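Long-range contact in molybdenum ABC transporter, periplasmic molybdenum-binding protein (Vibrio cholerae, PDB 4RXL), which probably serves as the periplasmic receptor of a molybdate ABC transporter, capturing molybdate or tungstate for delivery to the membrane permease: residues N84-S98 with V170-V184. Numbering follows the deposited sequence.
Sequences NSLVLIRPTAQPVAS and VYKTDALLSDKVTIV. With WO4 (tungstate(VI)ion), chain B.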
loop_
_atom_site.group_PDB
_atom_site.type_symbol
_atom_site.label_atom_id
_atom_site.label_comp_id
_atom_site.label_asym_id
_atom_site.label_seq_id
_atom_site.Cartn_x
_atom_site.Cartn_y
_atom_site.Cartn_z
ATOM N N ASN A 84 -6.601 -4.646 2.814
ATOM C CA ASN A 84 -5.705 -4.254 3.900
ATOM C C ASN A 84 -6.482 -3.401 4.878
ATOM O O ASN A 84 -7.659 -3.119 4.666
ATOM C CB ASN A 84 -4.473 -3.518 3.343
ATOM C CG ASN A 84 -3.177 -3.850 4.074
ATOM O OD1 ASN A 84 -3.167 -4.148 5.282
ATOM N ND2 ASN A 84 -2.065 -3.722 3.365
ATOM N N SER A 85 -5.814 -3.019 5.972
ATOM C CA SER A 85 -6.331 -2.021 6.876
ATOM C C SER A 85 -5.241 -1.002 7.115
ATOM O O SER A 85 -4.068 -1.194 6.759
ATOM C CB SER A 85 -6.839 -2.643 8.159
ATOM O OG SER A 85 -5.783 -3.203 8.889
ATOM N N LEU A 86 -5.628 0.109 7.727
ATOM C CA LEU A 86 -4.754 1.261 7.947
ATOM C C LEU A 86 -4.492 1.441 9.453
ATOM O O LEU A 86 -5.415 1.320 10.276
ATOM C CB LEU A 86 -5.434 2.511 7.399
ATOM C CG LEU A 86 -4.574 3.715 7.014
ATOM C CD1 LEU A 86 -3.836 3.431 5.728
ATOM C CD2 LEU A 86 -5.455 4.936 6.852
ATOM N N VAL A 87 -3.227 1.709 9.785
ATOM C CA VAL A 87 -2.804 1.844 11.163
ATOM C C VAL A 87 -1.944 3.072 11.412
ATOM O O VAL A 87 -1.340 3.655 10.506
ATOM C CB VAL A 87 -2.060 0.584 11.647
ATOM C CG1 VAL A 87 -2.988 -0.626 11.562
ATOM C CG2 VAL A 87 -0.793 0.336 10.848
ATOM N N LEU A 88 -1.955 3.453 12.684
ATOM C CA LEU A 88 -1.120 4.494 13.209
ATOM C C LEU A 88 0.008 3.792 13.933
ATOM O O LEU A 88 -0.223 2.969 14.837
ATOM C CB LEU A 88 -1.918 5.361 14.167
ATOM C CG LEU A 88 -1.194 6.570 14.775
ATOM C CD1 LEU A 88 -0.793 7.576 13.699
ATOM C CD2 LEU A 88 -2.120 7.186 15.789
ATOM N N ILE A 89 1.231 4.135 13.553
ATOM C CA ILE A 89 2.434 3.563 14.158
ATOM C C ILE A 89 3.334 4.602 14.820
ATOM O O ILE A 89 3.269 5.788 14.515
ATOM C CB ILE A 89 3.265 2.748 13.138
ATOM C CG1 ILE A 89 3.643 3.567 11.899
ATOM C CG2 ILE A 89 2.504 1.539 12.631
ATOM C CD1 ILE A 89 4.812 2.986 11.145
ATOM N N ARG A 90 4.180 4.100 15.712
ATOM C CA ARG A 90 5.204 4.867 16.418
ATOM C C ARG A 90 6.494 4.041 16.360
ATOM O O ARG A 90 6.426 2.824 16.150
ATOM C CB ARG A 90 4.801 5.052 17.898
ATOM C CG ARG A 90 4.742 3.756 18.695
ATOM C CD ARG A 90 4.482 4.019 20.167
ATOM N NE ARG A 90 4.362 2.792 20.962
ATOM C CZ ARG A 90 5.379 2.092 21.473
ATOM N NH1 ARG A 90 6.642 2.455 21.268
ATOM N NH2 ARG A 90 5.129 1.007 22.201
ATOM N N PRO A 91 7.668 4.680 16.559
ATOM C CA PRO A 91 8.893 3.894 16.704
ATOM C C PRO A 91 8.823 3.124 18.005
ATOM O O PRO A 91 8.349 3.677 19.001
ATOM C CB PRO A 91 10.015 4.939 16.751
ATOM C CG PRO A 91 9.385 6.253 16.458
ATOM C CD PRO A 91 7.906 6.122 16.656
ATOM N N THR A 92 9.278 1.875 17.994
ATOM C CA THR A 92 9.134 0.999 19.147
ATOM C C THR A 92 9.862 1.579 20.352
ATOM O O THR A 92 9.396 1.461 21.486
ATOM C CB THR A 92 9.658 -0.423 18.855
ATOM O OG1 THR A 92 8.879 -1.020 17.815
ATOM C CG2 THR A 92 9.570 -1.310 20.094
ATOM N N ALA A 93 10.987 2.242 20.098
ATOM C CA ALA A 93 11.764 2.866 21.163
ATOM C C ALA A 93 11.246 4.251 21.588
ATOM O O ALA A 93 11.886 4.918 22.388
ATOM C CB ALA A 93 13.220 2.963 20.741
ATOM N N GLN A 94 10.114 4.696 21.049
ATOM C CA GLN A 94 9.521 5.978 21.447
ATOM C C GLN A 94 8.068 5.747 21.838
ATOM O O GLN A 94 7.199 5.736 20.973
ATOM C CB GLN A 94 9.603 7.013 20.312
ATOM C CG GLN A 94 10.969 7.671 20.138
ATOM C CD GLN A 94 11.024 8.591 18.924
ATOM O OE1 GLN A 94 10.276 9.573 18.835
ATOM N NE2 GLN A 94 11.910 8.273 17.975
ATOM N N PRO A 95 7.799 5.570 23.144
ATOM C CA PRO A 95 6.448 5.223 23.567
ATOM C C PRO A 95 5.507 6.426 23.575
ATOM O O PRO A 95 5.904 7.541 23.928
ATOM C CB PRO A 95 6.643 4.674 24.994
ATOM C CG PRO A 95 7.953 5.219 25.459
ATOM C CD PRO A 95 8.677 5.846 24.296
ATOM N N VAL A 96 4.273 6.174 23.157
ATOM C CA VAL A 96 3.204 7.149 23.209
ATOM C C VAL A 96 1.949 6.338 23.488
ATOM O O VAL A 96 1.608 5.438 22.713
ATOM C CB VAL A 96 3.071 7.931 21.880
ATOM C CG1 VAL A 96 1.779 8.735 21.839
ATOM C CG2 VAL A 96 4.263 8.854 21.681
ATOM N N ALA A 97 1.289 6.620 24.609
ATOM C CA ALA A 97 -0.008 6.009 24.899
ATOM C C ALA A 97 -1.002 6.415 23.812
ATOM O O ALA A 97 -0.901 7.508 23.247
ATOM C CB ALA A 97 -0.516 6.440 26.267
ATOM N N SER A 98 -1.955 5.536 23.512
ATOM C CA SER A 98 -3.022 5.871 22.571
ATOM C C SER A 98 -3.814 7.065 23.090
ATOM O O SER A 98 -3.718 7.439 24.266
ATOM C CB SER A 98 -3.960 4.687 22.346
ATOM O OG SER A 98 -3.302 3.651 21.647
ATOM N N VAL A 170 0.493 3.949 8.033
ATOM C CA VAL A 170 0.881 2.947 7.092
ATOM C C VAL A 170 -0.195 1.861 7.067
ATOM O O VAL A 170 -1.204 1.942 7.784
ATOM C CB VAL A 170 2.276 2.348 7.392
ATOM C CG1 VAL A 170 3.363 3.408 7.346
ATOM C CG2 VAL A 170 2.274 1.627 8.723
ATOM N N TYR A 171 0.018 0.824 6.256
ATOM C CA TYR A 171 -0.863 -0.327 6.323
ATOM C C TYR A 171 -0.479 -1.278 7.435
ATOM O O TYR A 171 0.664 -1.319 7.898
ATOM C CB TYR A 171 -0.900 -1.071 5.002
ATOM C CG TYR A 171 -1.222 -0.210 3.813
ATOM C CD1 TYR A 171 -2.530 0.170 3.574
ATOM C CD2 TYR A 171 -0.251 0.168 2.893
ATOM C CE1 TYR A 171 -2.856 0.944 2.451
ATOM C CE2 TYR A 171 -0.570 0.912 1.767
ATOM C CZ TYR A 171 -1.876 1.276 1.551
ATOM O OH TYR A 171 -2.217 2.074 0.513
ATOM N N LYS A 172 -1.461 -2.054 7.878
ATOM C CA LYS A 172 -1.283 -3.117 8.854
ATOM C C LYS A 172 -0.147 -4.037 8.433
ATOM O O LYS A 172 0.697 -4.396 9.249
ATOM C CB LYS A 172 -2.591 -3.902 9.021
ATOM C CG LYS A 172 -2.509 -5.173 9.848
ATOM C CD LYS A 172 -2.337 -4.902 11.317
ATOM C CE LYS A 172 -2.535 -6.185 12.115
ATOM N NZ LYS A 172 -3.880 -6.799 11.885
ATOM N N THR A 173 -0.093 -4.377 7.152
ATOM C CA THR A 173 0.946 -5.292 6.643
ATOM C C THR A 173 2.334 -4.688 6.735
ATOM O O THR A 173 3.311 -5.411 6.912
ATOM C CB THR A 173 0.654 -5.714 5.204
ATOM O OG1 THR A 173 0.508 -4.532 4.430
ATOM C CG2 THR A 173 -0.600 -6.567 5.111
ATOM N N ASP A 174 2.454 -3.361 6.646
ATOM C CA ASP A 174 3.772 -2.717 6.740
ATOM C C ASP A 174 4.259 -2.806 8.189
ATOM O O ASP A 174 5.404 -3.166 8.459
ATOM C CB ASP A 174 3.713 -1.252 6.314
ATOM C CG ASP A 174 3.228 -1.053 4.902
ATOM O OD1 ASP A 174 3.712 -1.735 3.968
ATOM O OD2 ASP A 174 2.368 -0.189 4.733
ATOM N N ALA A 175 3.387 -2.498 9.138
ATOM C CA ALA A 175 3.743 -2.607 10.555
ATOM C C ALA A 175 4.112 -4.034 10.935
ATOM O O ALA A 175 5.110 -4.261 11.645
ATOM C CB ALA A 175 2.596 -2.097 11.424
ATOM N N LEU A 176 3.361 -5.003 10.408
ATOM C CA LEU A 176 3.511 -6.419 10.800
ATOM C C LEU A 176 4.913 -6.964 10.518
ATOM O O LEU A 176 5.405 -7.803 11.265
ATOM C CB LEU A 176 2.462 -7.281 10.080
ATOM C CG LEU A 176 2.028 -8.587 10.731
ATOM C CD1 LEU A 176 1.305 -8.321 12.047
ATOM C CD2 LEU A 176 1.139 -9.354 9.763
ATOM N N LEU A 177 5.554 -6.486 9.454
ATOM C CA LEU A 177 6.874 -6.976 9.051
ATOM C C LEU A 177 8.031 -6.233 9.710
ATOM O O LEU A 177 9.177 -6.687 9.638
ATOM C CB LEU A 177 7.035 -6.925 7.516
ATOM C CG LEU A 177 6.329 -8.012 6.676
ATOM C CD1 LEU A 177 7.235 -8.471 5.549
ATOM C CD2 LEU A 177 5.857 -9.239 7.457
ATOM N N SER A 178 7.742 -5.113 10.367
ATOM C CA SER A 178 8.774 -4.296 10.997
ATOM C C SER A 178 8.789 -4.497 12.515
ATOM O O SER A 178 7.745 -4.443 13.150
ATOM C CB SER A 178 8.522 -2.818 10.666
ATOM O OG SER A 178 9.469 -1.975 11.305
ATOM N N ASP A 179 9.967 -4.743 13.085
ATOM C CA ASP A 179 10.125 -4.800 14.550
ATOM C C ASP A 179 10.505 -3.432 15.130
ATOM O O ASP A 179 10.379 -3.197 16.335
ATOM C CB ASP A 179 11.173 -5.845 14.949
ATOM C CG ASP A 179 10.693 -7.269 14.722
ATOM O OD1 ASP A 179 9.851 -7.487 13.825
ATOM O OD2 ASP A 179 11.161 -8.175 15.445
ATOM N N LYS A 180 10.962 -2.535 14.261
ATOM C CA LYS A 180 11.328 -1.179 14.651
ATOM C C LYS A 180 10.111 -0.280 14.945
ATOM O O LYS A 180 10.267 0.811 15.489
ATOM C CB LYS A 180 12.183 -0.536 13.553
ATOM C CG LYS A 180 13.480 -1.265 13.214
ATOM C CD LYS A 180 14.542 -1.077 14.282
ATOM C CE LYS A 180 15.219 0.279 14.175
ATOM N NZ LYS A 180 16.105 0.513 15.347
ATOM N N VAL A 181 8.905 -0.710 14.562
ATOM C CA VAL A 181 7.698 0.071 14.858
ATOM C C VAL A 181 6.652 -0.739 15.604
ATOM O O VAL A 181 6.632 -1.965 15.550
ATOM C CB VAL A 181 7.047 0.669 13.587
ATOM C CG1 VAL A 181 8.093 1.406 12.770
ATOM C CG2 VAL A 181 6.376 -0.412 12.755
ATOM N N THR A 182 5.785 -0.010 16.294
ATOM C CA THR A 182 4.676 -0.584 17.030
ATOM C C THR A 182 3.379 0.097 16.610
ATOM O O THR A 182 3.348 1.307 16.377
ATOM C CB THR A 182 4.898 -0.396 18.542
ATOM O OG1 THR A 182 6.149 -0.984 18.916
ATOM C CG2 THR A 182 3.767 -1.032 19.354
ATOM N N ILE A 183 2.305 -0.681 16.553
ATOM C CA ILE A 183 0.981 -0.138 16.266
ATOM C C ILE A 183 0.396 0.576 17.494
ATOM O O ILE A 183 0.338 0.018 18.591
ATOM C CB ILE A 183 0.037 -1.236 15.743
ATOM C CG1 ILE A 183 0.582 -1.812 14.434
ATOM C CG2 ILE A 183 -1.359 -0.680 15.517
ATOM C CD1 ILE A 183 -0.178 -3.005 13.930
ATOM N N VAL A 184 0.005 1.828 17.298
ATOM C CA VAL A 184 -0.647 2.591 18.330
ATOM C C VAL A 184 -2.142 2.274 18.306
ATOM O O VAL A 184 -2.739 1.983 19.334
ATOM C CB VAL A 184 -0.379 4.094 18.176
ATOM C CG1 VAL A 184 -1.102 4.870 19.269
ATOM C CG2 VAL A 184 1.116 4.365 18.250
HETATM W W WO4 B . 1.352 2.391 -1.767
HETATM O O1 WO4 B . 3.088 3.308 -1.327
HETATM O O2 WO4 B . -0.291 3.125 -0.794
HETATM O O3 WO4 B . 1.016 2.542 -3.791
HETATM O O4 WO4 B . 1.472 0.398 -1.245
#
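N84 crosses Y171 at about a right angle, ND2 touching CB of Y171 at 3.3 Å with amide and ring planes 17° apart. ND2 goes on to T173 OG1 at 2.9 Å, a nearly straight bond (167°) with the hydroxyl in the amide plane, and Y197 OH bonds ND2 as well. These two bonds chiefly fix the amide's rotation; OD1 adds a bent local bond from S85 N. Asparagine suits a place needing donor and acceptor on one short, flat group. In Y171, CG lies anti to the carbonyl carbon (chi1 -53°), swinging the ring out from the strand end and bringing OH to tungstate O2 at 2.6 Å, in the ring plane.

Farther along strand 86-91, I89 CD1 reaches V181 and, at 3.8 Å, V170 CG2, while I89 CG2 meets A175 CB at 3.8 Å; the small alanine lets helix 172-177 sit close. V87 CG2 touches V170 CG2 and A175 CB. V87 N bonds V170 O, and R90 pairs with T182 by two backbone bonds.

The long, extended R90 chain can lie along T182, whose CB sits 3.8 Å above the guanidinium centre, and still reach the turn P91-Q94, NH1 meeting T92 O in plane at 2.9 Å. Compact threonines let T92 OG1 and T182 OG1 share a 2.9 Å hydrogen bond.

Strand 78-91 thus pairs antiparallel with both 168-171 and 181-186, the short helix bridging them. Y171, its N-cap residue, is positioned by its N bonding D174 OD2, and joins S13, S40, A126 and V153 around the oxyanion, as befits the interdomain cleft of a ModA-type periplasmic binding protein.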